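Local atomic coordinates of putative branched-chain amino acid ABC transporter, periplasmic branched-chain amino acid-binding protein (Pseudomonas protegens Pf-5, PDB entry 4RU0), a protein that probably binds a branched-chain amino acid or a related small solute in the periplasm and delivers it to an ABC transporter for import. Residues D32-F36 against V74-Q79; G135-T139 against P152-Y158; W227-R231 against T253-F259; T247-K252 against D275-A279; T343-F348 against W360-L365. All coordinates share one frame; numbering follows the deposited sequence.

Contact 1 (D32-F36 against V74-Q79)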
# COMPACT_ATOMS: atom_id res chain seq x y z
N ASP A 32 -29.01 9.23 -6.26
CA ASP A 32 -28.54 10.49 -5.69
C ASP A 32 -27.28 10.31 -4.84
O ASP A 32 -26.57 11.27 -4.53
CB ASP A 32 -29.64 11.12 -4.85
CG ASP A 32 -30.97 11.13 -5.56
OD1 ASP A 32 -31.30 12.17 -6.17
OD2 ASP A 32 -31.67 10.10 -5.52
N GLN A 33 -27.00 9.06 -4.48
CA GLN A 33 -25.84 8.73 -3.67
C GLN A 33 -24.64 8.37 -4.56
O GLN A 33 -24.80 8.05 -5.73
CB GLN A 33 -26.18 7.57 -2.73
CG GLN A 33 -27.44 7.81 -1.90
CD GLN A 33 -27.96 6.54 -1.26
OE1 GLN A 33 -27.94 5.46 -1.86
NE2 GLN A 33 -28.45 6.66 -0.03
N GLN A 34 -23.44 8.45 -3.98
CA GLN A 34 -22.21 8.04 -4.67
C GLN A 34 -21.85 6.62 -4.28
O GLN A 34 -21.68 6.32 -3.09
CB GLN A 34 -21.06 8.99 -4.34
CG GLN A 34 -19.70 8.52 -4.85
CD GLN A 34 -19.51 8.77 -6.34
OE1 GLN A 34 -19.38 9.91 -6.78
NE2 GLN A 34 -19.50 7.69 -7.12
N PHE A 35 -21.72 5.73 -5.26
CA PHE A 35 -21.47 4.33 -4.97
C PHE A 35 -20.00 4.05 -4.68
O PHE A 35 -19.10 4.51 -5.39
CB PHE A 35 -21.93 3.44 -6.13
CG PHE A 35 -21.75 1.97 -5.87
CD1 PHE A 35 -22.10 1.43 -4.64
CD2 PHE A 35 -21.25 1.14 -6.85
CE1 PHE A 35 -21.93 0.08 -4.39
CE2 PHE A 35 -21.09 -0.21 -6.61
CZ PHE A 35 -21.43 -0.74 -5.38
N PHE A 36 -19.77 3.29 -3.61
CA PHE A 36 -18.43 2.92 -3.20
C PHE A 36 -18.32 1.41 -3.15
O PHE A 36 -18.62 0.79 -2.13
CB PHE A 36 -18.11 3.52 -1.83
CG PHE A 36 -16.65 3.74 -1.58
CD1 PHE A 36 -16.11 5.02 -1.65
CD2 PHE A 36 -15.81 2.68 -1.27
CE1 PHE A 36 -14.77 5.24 -1.42
CE2 PHE A 36 -14.46 2.89 -1.04
CZ PHE A 36 -13.94 4.17 -1.11
N VAL A 74 -23.04 15.10 -0.71
CA VAL A 74 -23.34 13.85 -1.40
C VAL A 74 -23.13 12.64 -0.50
O VAL A 74 -22.01 12.37 -0.05
CB VAL A 74 -22.46 13.68 -2.66
CG1 VAL A 74 -22.82 12.39 -3.38
CG2 VAL A 74 -22.63 14.87 -3.57
N LYS A 75 -24.20 11.91 -0.24
CA LYS A 75 -24.14 10.73 0.62
C LYS A 75 -23.44 9.57 -0.07
O LYS A 75 -23.42 9.47 -1.30
CB LYS A 75 -25.55 10.32 1.05
CG LYS A 75 -26.30 11.39 1.85
CD LYS A 75 -27.74 10.98 2.13
CE LYS A 75 -28.49 12.06 2.90
NZ LYS A 75 -29.88 11.64 3.23
N LEU A 76 -22.85 8.69 0.74
CA LEU A 76 -22.10 7.55 0.23
C LEU A 76 -22.86 6.25 0.47
O LEU A 76 -23.34 6.00 1.57
CB LEU A 76 -20.72 7.48 0.89
CG LEU A 76 -19.55 8.25 0.28
CD1 LEU A 76 -19.95 9.65 -0.14
CD2 LEU A 76 -18.39 8.30 1.26
N VAL A 77 -22.98 5.43 -0.57
CA VAL A 77 -23.59 4.12 -0.41
C VAL A 77 -22.58 3.05 -0.83
O VAL A 77 -21.86 3.23 -1.81
CB VAL A 77 -24.90 4.00 -1.23
CG1 VAL A 77 -24.66 4.32 -2.70
CG2 VAL A 77 -25.53 2.62 -1.07
N TRP A 78 -22.52 1.97 -0.07
CA TRP A 78 -21.56 0.91 -0.37
C TRP A 78 -22.18 -0.47 -0.24
O TRP A 78 -23.20 -0.65 0.44
CB TRP A 78 -20.34 1.02 0.54
CG TRP A 78 -20.66 0.89 2.00
CD1 TRP A 78 -20.70 -0.27 2.74
CD2 TRP A 78 -20.97 1.95 2.91
NE1 TRP A 78 -21.02 0.02 4.05
CE2 TRP A 78 -21.19 1.37 4.18
CE3 TRP A 78 -21.08 3.34 2.77
CZ2 TRP A 78 -21.51 2.13 5.30
CZ3 TRP A 78 -21.40 4.09 3.89
CH2 TRP A 78 -21.61 3.48 5.13
N GLN A 79 -21.56 -1.44 -0.90
CA GLN A 79 -21.99 -2.83 -0.83
C GLN A 79 -20.78 -3.75 -0.97
O GLN A 79 -19.83 -3.43 -1.68
CB GLN A 79 -23.03 -3.15 -1.90
CG GLN A 79 -23.72 -4.50 -1.71
CD GLN A 79 -24.79 -4.77 -2.74
OE1 GLN A 79 -24.68 -4.36 -3.90
NE2 GLN A 79 -25.85 -5.47 -2.33
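Gln34 pairs with Leu76 and Phe35 with Val77 across parallel strand segments 34-36 and 76-79, whose axes come within 4.6 Å at 32°. Gln34 N donates to Lys75 O at 2.9 Å. Val77 N donates back to Gln34 O at 3.0 Å, so Gln34 grips both neighbours of Leu76. Phe36 N then reaches Val77 O at 2.8 Å. Just before the first strand, Gln33 lies across Val77 at about a right angle. The CG of Gln33 is anti to its carbonyl carbon (chi1 -52°), and the extended chain brings OE1 to 3.4 Å from Val77 CB. Gln33 CB sits 3.6 Å from Val77 CG1. Phe35 shares a face of the sheet with Val77. Its ring meets Val77 O obliquely, while Gln79 N lies near the ring edge, 3.8 Å from Phe35 CE1. Phe97 adds an edge-to-face ring contact to Phe35. On the other side stand Gln34, Phe36, Leu76 and Trp78. Leu61 touches the last three; its helix 47-67 links the two strands in a beta-alpha-beta unit of the periplasmic binding protein fold. Gln34 turns its amide away, and OE1 accepts a bond from Leu353 N. Backbone amides thus supply the directional bonds between the strands. The side chains add mainly van der Waals contact, even where Gln33 presents a polar atom to Val77.

Contact 2 (G135-T139 against P152-Y158)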
# COMPACT_ATOMS: atom_id res chain seq x y z
N GLY A 135 -0.15 0.71 -2.39
CA GLY A 135 1.05 -0.03 -2.05
C GLY A 135 1.28 -1.36 -2.75
O GLY A 135 1.93 -2.23 -2.23
N TYR A 136 0.73 -1.51 -3.93
CA TYR A 136 0.87 -2.75 -4.67
C TYR A 136 0.52 -2.51 -6.12
O TYR A 136 0.29 -1.41 -6.50
CB TYR A 136 0.10 -3.89 -4.01
CG TYR A 136 -1.38 -3.95 -4.25
CD1 TYR A 136 -2.25 -3.18 -3.53
CD2 TYR A 136 -1.91 -4.84 -5.15
CE1 TYR A 136 -3.61 -3.26 -3.73
CE2 TYR A 136 -3.26 -4.92 -5.36
CZ TYR A 136 -4.10 -4.13 -4.64
OH TYR A 136 -5.43 -4.23 -4.87
N GLY A 137 0.57 -3.54 -6.94
CA GLY A 137 0.18 -3.41 -8.33
C GLY A 137 1.33 -3.09 -9.27
O GLY A 137 2.50 -3.21 -8.89
N ARG A 138 1.01 -2.70 -10.50
CA ARG A 138 2.02 -2.44 -11.52
C ARG A 138 2.81 -1.17 -11.24
O ARG A 138 2.24 -0.08 -11.23
CB ARG A 138 1.36 -2.34 -12.89
CG ARG A 138 0.48 -3.52 -13.26
CD ARG A 138 -0.34 -3.19 -14.49
NE ARG A 138 -1.11 -4.32 -15.00
CZ ARG A 138 -0.65 -5.21 -15.87
NH1 ARG A 138 -1.44 -6.20 -16.28
NH2 ARG A 138 0.60 -5.12 -16.33
N THR A 139 4.11 -1.30 -11.02
CA THR A 139 4.92 -0.12 -10.74
C THR A 139 4.97 0.81 -11.95
O THR A 139 4.98 2.03 -11.81
CB THR A 139 6.37 -0.48 -10.29
OG1 THR A 139 7.02 -1.22 -11.33
CG2 THR A 139 6.34 -1.32 -9.02
N PRO A 152 -1.32 2.93 -8.88
CA PRO A 152 -0.62 2.31 -7.76
C PRO A 152 -0.23 3.39 -6.75
O PRO A 152 0.90 3.82 -6.67
CB PRO A 152 0.61 1.74 -8.42
CG PRO A 152 0.90 2.68 -9.50
CD PRO A 152 -0.40 3.24 -9.97
N VAL A 153 -1.22 3.84 -6.00
CA VAL A 153 -1.12 5.02 -5.16
C VAL A 153 -0.25 4.94 -3.91
O VAL A 153 -0.21 3.94 -3.22
CB VAL A 153 -2.50 5.55 -4.75
CG1 VAL A 153 -2.41 7.03 -4.45
CG2 VAL A 153 -3.50 5.34 -5.85
N MSE A 154 0.41 6.06 -3.65
CA MSE A 154 1.22 6.29 -2.47
C MSE A 154 2.58 5.66 -2.44
O MSE A 154 3.56 6.37 -2.23
CB MSE A 154 0.42 5.81 -1.27
CG MSE A 154 0.51 6.83 -0.17
SE MSE A 154 -0.83 6.34 1.15
CE MSE A 154 -2.16 7.63 0.53
N LEU A 155 2.67 4.35 -2.59
CA LEU A 155 3.96 3.73 -2.60
C LEU A 155 4.08 2.58 -3.57
O LEU A 155 3.42 1.59 -3.41
CB LEU A 155 4.32 3.26 -1.19
CG LEU A 155 5.78 2.89 -0.97
CD1 LEU A 155 6.66 4.10 -1.14
CD2 LEU A 155 5.97 2.29 0.39
N THR A 156 4.96 2.69 -4.53
CA THR A 156 5.33 1.56 -5.35
C THR A 156 6.56 0.89 -4.77
O THR A 156 7.32 1.49 -4.06
CB THR A 156 5.62 1.94 -6.80
OG1 THR A 156 6.78 2.77 -6.85
CG2 THR A 156 4.45 2.66 -7.39
N PHE A 157 6.75 -0.37 -5.11
CA PHE A 157 7.93 -1.11 -4.67
C PHE A 157 9.23 -0.46 -5.13
O PHE A 157 10.27 -0.60 -4.47
CB PHE A 157 7.85 -2.55 -5.15
CG PHE A 157 6.70 -3.32 -4.56
CD1 PHE A 157 6.48 -3.31 -3.19
CD2 PHE A 157 5.83 -4.02 -5.38
CE1 PHE A 157 5.41 -4.02 -2.64
CE2 PHE A 157 4.75 -4.73 -4.84
CZ PHE A 157 4.55 -4.72 -3.46
N TYR A 158 9.19 0.27 -6.24
CA TYR A 158 10.38 0.99 -6.68
C TYR A 158 10.72 2.09 -5.68
O TYR A 158 11.86 2.20 -5.23
CB TYR A 158 10.20 1.59 -8.08
CG TYR A 158 10.48 0.62 -9.21
CD1 TYR A 158 10.30 -0.75 -9.03
CD2 TYR A 158 10.92 1.07 -10.44
CE1 TYR A 158 10.55 -1.64 -10.06
CE2 TYR A 158 11.18 0.18 -11.48
CZ TYR A 158 10.99 -1.17 -11.28
OH TYR A 158 11.24 -2.07 -12.30
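Gly135 meets Val153 and Leu155 through backbone atoms alone. Its N donates a weak hydrogen bond to Val153 O at 3.3 Å. Its CA makes a nearly straight CA-H...O contact with Leu155 O at 3.2 Å. Contacts of carbon with carbonyl oxygen come next. Pro152 CG touches Arg138 O at 3.5 Å, and Phe157 CZ lies obliquely 3.8 Å from Gly135 O. That carbonyl accepts a bond from Trp269 NE1. Thr139 carries the side-chain packing. A chi1 of 60° sets OG1 between the backbone N and the carbonyl carbon, over one face of Tyr158 and 3.8 Å from its CE1. The methyl CG2 turns instead to Thr156 CB at 4.0 Å. Thr156 is the N-cap of helix 157-172. Thr139 OG1 is also hydrogen-bonded to Glu195 OE1. With an alanine here, Glu195 would probably lose its hydroxyl partner and a gap would open between Tyr158 and Thr156. Phe157 packs edge-to-face on Tyr192, which lines the pocket of the bound polyether together with Trp269. The contact is buried and held mostly by weak polar and van der Waals forces, so the fit of the side chains probably matters more than any one bond in placing this loop beside the ligand pocket.

Contact 3 (W227-R231 against T253-F259)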
# COMPACT_ATOMS: atom_id res chain seq x y z
N TRP A 227 19.91 -18.18 5.17
CA TRP A 227 20.44 -17.55 6.38
C TRP A 227 21.84 -18.05 6.72
O TRP A 227 22.56 -17.40 7.48
CB TRP A 227 19.47 -17.76 7.54
CG TRP A 227 18.28 -16.88 7.36
CD1 TRP A 227 17.06 -17.23 6.84
CD2 TRP A 227 18.21 -15.48 7.62
NE1 TRP A 227 16.23 -16.14 6.80
CE2 TRP A 227 16.91 -15.05 7.27
CE3 TRP A 227 19.11 -14.54 8.13
CZ2 TRP A 227 16.50 -13.72 7.41
CZ3 TRP A 227 18.70 -13.22 8.27
CH2 TRP A 227 17.40 -12.83 7.91
N ARG A 228 22.24 -19.18 6.15
CA ARG A 228 23.62 -19.63 6.23
C ARG A 228 24.48 -18.69 5.39
O ARG A 228 25.58 -18.31 5.78
CB ARG A 228 23.76 -21.08 5.75
CG ARG A 228 25.17 -21.58 5.64
CD ARG A 228 25.20 -23.09 5.38
NE ARG A 228 24.75 -23.43 4.03
CZ ARG A 228 23.60 -24.04 3.74
NH1 ARG A 228 22.76 -24.40 4.71
NH2 ARG A 228 23.29 -24.30 2.47
N GLN A 229 23.96 -18.31 4.23
CA GLN A 229 24.65 -17.36 3.38
C GLN A 229 24.78 -16.00 4.08
O GLN A 229 25.84 -15.37 4.05
CB GLN A 229 23.92 -17.20 2.06
CG GLN A 229 24.51 -16.13 1.16
CD GLN A 229 23.80 -16.04 -0.17
OE1 GLN A 229 23.07 -16.95 -0.56
NE2 GLN A 229 23.99 -14.93 -0.88
N ILE A 230 23.69 -15.56 4.71
CA ILE A 230 23.65 -14.27 5.38
C ILE A 230 24.61 -14.23 6.56
O ILE A 230 25.27 -13.22 6.79
CB ILE A 230 22.22 -13.94 5.82
CG1 ILE A 230 21.38 -13.53 4.61
CG2 ILE A 230 22.21 -12.83 6.87
CD1 ILE A 230 19.88 -13.53 4.86
N ARG A 231 24.72 -15.33 7.31
CA ARG A 231 25.68 -15.36 8.41
C ARG A 231 27.11 -15.32 7.87
O ARG A 231 27.97 -14.65 8.46
CB ARG A 231 25.47 -16.59 9.29
CG ARG A 231 26.28 -16.53 10.59
CD ARG A 231 26.07 -17.77 11.45
NE ARG A 231 27.00 -17.86 12.57
CZ ARG A 231 26.78 -17.34 13.77
NH1 ARG A 231 25.66 -16.69 14.02
NH2 ARG A 231 27.68 -17.48 14.74
N THR A 253 14.44 -18.18 11.65
CA THR A 253 15.67 -18.75 11.14
C THR A 253 16.83 -17.79 11.39
O THR A 253 17.93 -18.21 11.76
CB THR A 253 15.57 -19.08 9.64
OG1 THR A 253 14.39 -19.86 9.42
CG2 THR A 253 16.78 -19.87 9.18
N ALA A 254 16.57 -16.49 11.20
CA ALA A 254 17.57 -15.47 11.47
C ALA A 254 18.09 -15.59 12.91
O ALA A 254 19.30 -15.56 13.14
CB ALA A 254 16.99 -14.08 11.23
N ALA A 255 17.17 -15.72 13.86
CA ALA A 255 17.54 -15.84 15.26
C ALA A 255 18.34 -17.12 15.49
O ALA A 255 19.31 -17.13 16.23
CB ALA A 255 16.31 -15.81 16.15
N ARG A 256 17.92 -18.20 14.83
CA ARG A 256 18.64 -19.46 14.90
C ARG A 256 20.09 -19.30 14.44
O ARG A 256 21.01 -19.83 15.06
CB ARG A 256 17.92 -20.52 14.07
CG ARG A 256 18.75 -21.78 13.84
CD ARG A 256 17.89 -22.91 13.31
NE ARG A 256 17.23 -23.63 14.39
CZ ARG A 256 17.69 -24.75 14.94
NH1 ARG A 256 17.02 -25.34 15.93
NH2 ARG A 256 18.83 -25.28 14.51
N PHE A 257 20.29 -18.56 13.35
CA PHE A 257 21.63 -18.35 12.81
C PHE A 257 22.35 -17.18 13.46
O PHE A 257 23.47 -16.85 13.09
CB PHE A 257 21.56 -18.14 11.30
CG PHE A 257 21.57 -19.43 10.50
CD1 PHE A 257 20.39 -20.13 10.28
CD2 PHE A 257 22.75 -19.92 9.97
CE1 PHE A 257 20.39 -21.30 9.54
CE2 PHE A 257 22.76 -21.10 9.23
CZ PHE A 257 21.57 -21.79 9.02
N GLY A 258 21.71 -16.54 14.43
CA GLY A 258 22.36 -15.50 15.21
C GLY A 258 22.44 -14.14 14.55
O GLY A 258 23.18 -13.27 15.01
N PHE A 259 21.68 -13.94 13.47
CA PHE A 259 21.67 -12.62 12.84
C PHE A 259 20.76 -11.69 13.64
O PHE A 259 19.67 -12.08 14.05
CB PHE A 259 21.21 -12.70 11.39
CG PHE A 259 21.41 -11.42 10.63
CD1 PHE A 259 22.64 -11.10 10.08
CD2 PHE A 259 20.36 -10.50 10.49
CE1 PHE A 259 22.84 -9.92 9.40
CE2 PHE A 259 20.55 -9.32 9.81
CZ PHE A 259 21.78 -9.02 9.27
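Trp227 and Ala254 form the first of three CH-pi contacts. Ala254 CB lies 3.6 Å from the centroid of the Trp227 six-membered ring, 14° off its normal. Ile230 CD1 covers the opposite face of the indole. Trp227 CB in turn sits over the Phe257 ring, and Ile230 CG2 over the Phe259 ring at 4.1 Å from its centroid. Other apolar contacts fill in the sides. Thr253 CG2 touches Trp227 CD1 at 3.5 Å. Phe259 CD2 comes to the indole edge, 3.9 Å from Trp227 CZ3, with the two ring planes oblique at 52°. Arg228 CB packs on Phe257 CE2 at 3.6 Å. Of the polar groups, Trp227 NE1 bonds to Gln223 OE1. Arg231 extends NH1 to Phe257 O, but the modelled separation is implausibly short, so the detail of this bond is doubtful. Gly258 ends helix 246-256 in a Schellman motif, which swings Phe259 back toward helix 224-233. The two helices lie side by side, with strand 237-241 between them in sequence. Ile264 of strand 264-266 touches Trp227, Ala254 and Phe259 from the sheet, and Ile214 of strand 210-216 touches Ile230.

Contact 4 (T247-K252 against D275-A279)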
# COMPACT_ATOMS: atom_id res chain seq x y z
N THR A 247 7.65 -15.17 6.07
CA THR A 247 8.04 -14.05 6.92
C THR A 247 8.35 -14.48 8.37
O THR A 247 9.44 -14.18 8.86
CB THR A 247 6.97 -12.92 6.91
OG1 THR A 247 6.85 -12.38 5.59
CG2 THR A 247 7.35 -11.81 7.87
N PRO A 248 7.42 -15.20 9.05
CA PRO A 248 7.79 -15.64 10.40
C PRO A 248 8.95 -16.63 10.39
O PRO A 248 9.76 -16.64 11.31
CB PRO A 248 6.51 -16.31 10.92
CG PRO A 248 5.43 -15.82 10.06
CD PRO A 248 6.05 -15.60 8.72
N VAL A 249 9.01 -17.46 9.35
CA VAL A 249 10.10 -18.41 9.21
C VAL A 249 11.43 -17.68 9.06
O VAL A 249 12.42 -18.06 9.68
CB VAL A 249 9.88 -19.35 8.01
CG1 VAL A 249 11.13 -20.18 7.73
CG2 VAL A 249 8.69 -20.26 8.26
N ALA A 250 11.44 -16.62 8.24
CA ALA A 250 12.65 -15.83 8.03
C ALA A 250 13.20 -15.31 9.36
O ALA A 250 14.40 -15.39 9.62
CB ALA A 250 12.39 -14.67 7.07
N VAL A 251 12.31 -14.79 10.19
CA VAL A 251 12.71 -14.23 11.47
C VAL A 251 13.21 -15.33 12.42
O VAL A 251 14.29 -15.19 13.01
CB VAL A 251 11.56 -13.45 12.11
CG1 VAL A 251 12.00 -12.84 13.42
CG2 VAL A 251 11.09 -12.35 11.15
N LYS A 252 12.44 -16.41 12.54
CA LYS A 252 12.84 -17.56 13.35
C LYS A 252 14.20 -18.11 12.95
O LYS A 252 15.02 -18.48 13.80
CB LYS A 252 11.82 -18.70 13.24
CG LYS A 252 10.51 -18.51 13.98
CD LYS A 252 9.62 -19.72 13.72
CE LYS A 252 8.23 -19.54 14.30
NZ LYS A 252 7.31 -20.63 13.84
N ASP A 275 2.44 -11.04 10.99
CA ASP A 275 3.63 -11.48 10.27
C ASP A 275 4.73 -11.90 11.24
O ASP A 275 5.61 -12.66 10.87
CB ASP A 275 4.14 -10.38 9.35
CG ASP A 275 3.23 -10.14 8.16
OD1 ASP A 275 2.76 -11.12 7.56
OD2 ASP A 275 2.99 -8.96 7.83
N VAL A 276 4.67 -11.40 12.47
CA VAL A 276 5.77 -11.59 13.41
C VAL A 276 5.39 -12.27 14.73
O VAL A 276 6.25 -12.84 15.40
CB VAL A 276 6.44 -10.25 13.74
CG1 VAL A 276 7.21 -9.75 12.55
CG2 VAL A 276 5.40 -9.23 14.18
N LEU A 277 4.11 -12.21 15.09
CA LEU A 277 3.63 -12.93 16.28
C LEU A 277 3.95 -14.44 16.27
O LEU A 277 4.33 -14.98 17.31
CB LEU A 277 2.12 -12.74 16.44
CG LEU A 277 1.68 -11.45 17.15
CD1 LEU A 277 0.20 -11.23 16.99
CD2 LEU A 277 2.07 -11.49 18.62
N PRO A 278 3.81 -15.13 15.12
CA PRO A 278 4.15 -16.56 15.16
C PRO A 278 5.63 -16.83 15.46
O PRO A 278 5.96 -17.93 15.89
CB PRO A 278 3.80 -17.05 13.75
CG PRO A 278 2.81 -16.06 13.24
CD PRO A 278 3.24 -14.75 13.81
N ALA A 279 6.49 -15.85 15.24
CA ALA A 279 7.92 -16.00 15.47
C ALA A 279 8.26 -15.90 16.95
O ALA A 279 9.39 -16.19 17.36
CB ALA A 279 8.70 -14.97 14.69
O HOH W 1 4.47 -11.07 5.14
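Lys252 runs alongside Ala279 and on to Pro278. Its CB starts on helix 246-256 without close contact to the other segment. CG is anti to the carbonyl carbon (chi1 -75°) and comes 3.9 Å from Ala279 CA. The chain stays extended through CD. CE then reaches Pro278 O at 3.2 Å, a contact of carbon with a carbonyl oxygen. NZ ends 3.6 Å from the same Pro278 O and makes no hydrogen bond to it. One turn back, Pro248 takes the middle of the contact. Its CG lies 3.3 Å from Asp275 O, and its CB faces Pro278 CB at 4.0 Å. The two proline rings meet at a slant. The contact joins helix 246-256 to the short helix 273-276 and the 3-10 turn after it, within the alpha/beta fold; strand 264-266 lies between them in sequence. Val251 CG1 packs on Ala279 CB at 4.1 Å. At the other end, Thr247 divides its branches. CG2, anti to the backbone N, meets Asp275 O at 3.6 Å. OG1 points instead to a water at 2.8 Å, and that water donates a weak bond to Asp275 OD1. Thr247 OG1 is also hydrogen-bonded to Thr242 OG1, and Asp275 OD2 accepts from Ser272 N.

Contact 5 (T343-F348 against W360-L365)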
# COMPACT_ATOMS: atom_id res chain seq x y z
N THR A 343 -12.06 16.06 -4.57
CA THR A 343 -11.27 16.87 -5.49
C THR A 343 -12.00 17.10 -6.81
O THR A 343 -11.98 18.20 -7.36
CB THR A 343 -9.90 16.22 -5.78
OG1 THR A 343 -9.25 15.89 -4.55
CG2 THR A 343 -9.01 17.16 -6.59
N ALA A 344 -12.65 16.06 -7.31
CA ALA A 344 -13.31 16.13 -8.61
C ALA A 344 -14.60 16.94 -8.54
O ALA A 344 -14.94 17.65 -9.48
CB ALA A 344 -13.59 14.72 -9.14
N GLN A 345 -15.31 16.84 -7.41
CA GLN A 345 -16.50 17.66 -7.17
C GLN A 345 -16.19 19.15 -7.30
O GLN A 345 -17.08 19.95 -7.58
CB GLN A 345 -17.08 17.38 -5.78
CG GLN A 345 -17.83 16.07 -5.66
CD GLN A 345 -18.46 15.90 -4.30
OE1 GLN A 345 -18.48 16.83 -3.50
NE2 GLN A 345 -18.98 14.71 -4.03
N GLY A 346 -14.93 19.51 -7.10
CA GLY A 346 -14.49 20.89 -7.26
C GLY A 346 -14.59 21.35 -8.70
O GLY A 346 -14.53 22.55 -8.98
N LYS A 347 -14.75 20.41 -9.62
CA LYS A 347 -14.90 20.75 -11.03
C LYS A 347 -16.19 20.18 -11.62
O LYS A 347 -16.58 20.52 -12.74
CB LYS A 347 -13.68 20.27 -11.83
CG LYS A 347 -13.69 20.72 -13.29
CD LYS A 347 -12.36 20.54 -13.99
CE LYS A 347 -12.47 21.02 -15.44
NZ LYS A 347 -11.15 21.15 -16.11
N PHE A 348 -16.87 19.33 -10.87
CA PHE A 348 -18.07 18.69 -11.41
C PHE A 348 -19.30 18.87 -10.51
O PHE A 348 -20.39 18.39 -10.84
CB PHE A 348 -17.80 17.20 -11.66
CG PHE A 348 -16.65 16.95 -12.61
CD1 PHE A 348 -16.75 17.30 -13.95
CD2 PHE A 348 -15.49 16.34 -12.17
CE1 PHE A 348 -15.70 17.07 -14.82
CE2 PHE A 348 -14.43 16.11 -13.04
CZ PHE A 348 -14.54 16.47 -14.37
N TRP A 360 -10.01 12.01 -13.11
CA TRP A 360 -9.57 13.41 -13.09
C TRP A 360 -9.26 13.84 -11.67
O TRP A 360 -8.29 14.57 -11.43
CB TRP A 360 -10.64 14.33 -13.69
CG TRP A 360 -10.15 15.74 -13.88
CD1 TRP A 360 -9.62 16.28 -15.01
CD2 TRP A 360 -10.14 16.78 -12.89
NE1 TRP A 360 -9.28 17.59 -14.79
CE2 TRP A 360 -9.58 17.92 -13.50
CE3 TRP A 360 -10.54 16.86 -11.55
CZ2 TRP A 360 -9.42 19.13 -12.81
CZ3 TRP A 360 -10.37 18.06 -10.87
CH2 TRP A 360 -9.82 19.18 -11.51
N GLY A 361 -10.08 13.39 -10.72
CA GLY A 361 -9.89 13.73 -9.32
C GLY A 361 -8.58 13.15 -8.80
O GLY A 361 -7.79 13.86 -8.18
N LEU A 362 -8.37 11.87 -9.06
CA LEU A 362 -7.13 11.20 -8.68
C LEU A 362 -5.91 11.93 -9.21
O LEU A 362 -4.97 12.18 -8.46
CB LEU A 362 -7.13 9.75 -9.19
CG LEU A 362 -7.98 8.77 -8.38
CD1 LEU A 362 -8.25 7.53 -9.19
CD2 LEU A 362 -7.27 8.42 -7.08
N GLU A 363 -5.94 12.31 -10.49
CA GLU A 363 -4.78 12.95 -11.12
C GLU A 363 -4.57 14.38 -10.63
O GLU A 363 -3.54 15.00 -10.90
CB GLU A 363 -4.93 12.92 -12.64
CG GLU A 363 -4.90 11.51 -13.23
CD GLU A 363 -4.69 11.48 -14.74
OE1 GLU A 363 -5.19 12.39 -15.43
OE2 GLU A 363 -4.04 10.53 -15.22
N HIS A 364 -5.54 14.91 -9.89
CA HIS A 364 -5.40 16.26 -9.35
C HIS A 364 -5.38 16.26 -7.83
O HIS A 364 -5.56 17.30 -7.20
CB HIS A 364 -6.53 17.16 -9.87
CG HIS A 364 -6.36 17.55 -11.31
ND1 HIS A 364 -6.67 16.70 -12.35
CD2 HIS A 364 -5.88 18.68 -11.87
CE1 HIS A 364 -6.41 17.30 -13.49
NE2 HIS A 364 -5.92 18.51 -13.23
N LEU A 365 -5.15 15.10 -7.24
CA LEU A 365 -5.02 15.00 -5.79
C LEU A 365 -3.87 15.88 -5.31
O LEU A 365 -2.77 15.83 -5.85
CB LEU A 365 -4.78 13.56 -5.36
CG LEU A 365 -6.00 12.77 -4.89
CD1 LEU A 365 -5.58 11.40 -4.39
CD2 LEU A 365 -6.73 13.54 -3.81
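Trp360 enters as a knob among Thr343, Ala344, Lys347 and Phe348. Its CG is anti to the backbone N (chi1 -172°), which carries the indole across to helix 325-348. Lys347 lies over one face, crossing the ring at about a right angle, with CD 3.9 Å from the centroid of the six-membered ring. His364 covers the opposite face. A bond of 2.8 Å from His364 ND1 to Trp360 O holds the imidazole there. Phe348 turns its edge toward the indole face in an offset edge-to-face pair, planes at 81°. Thr343 O sits at the indole edge, 3.9 Å from Trp360 CZ3. The backbones come nearest at Ala344 and Gly361, whose CA atoms are 4.2 Å apart; a CB on Gly361 would be tight against Ala344 CB. Farther on, Thr343 CG2 touches His364 O at 3.5 Å, while its OG1 bonds to Glu339 O and also meets Leu365 CD2. If Trp360 were replaced by an alanine, a gap would probably open between Lys347 and His364, and the Phe348 edge would lose its aromatic face. The two segments are thus joined by dispersion and CH-pi contact around one indole; the bonds of Thr343 OG1 and His364 ND1 stay within their own helices or helix end.

Overall arrangement
From the N terminus, contact 1 closes the loop over helix 47-67 by pairing strands 34-40 and 76-82. Contact 2 closes a short loop through strand 150-151, close to the centre of the chain and beside the ligand. Contacts 3 and 4 cross, their segments alternating along the chain. They share helix 246-256, which packs on helix 224-233 in one and on the end of helix 273-276 and the 3-10 turn after it in the other. Contact 5 closes the turn between helices 325-348 and 355-363. It touches contact 1 where Val74 packs on Gln345. Otherwise the contacts follow in series and none nests. Contacts 1 and 5 lie together, across the chain's centre from contacts 3 and 4.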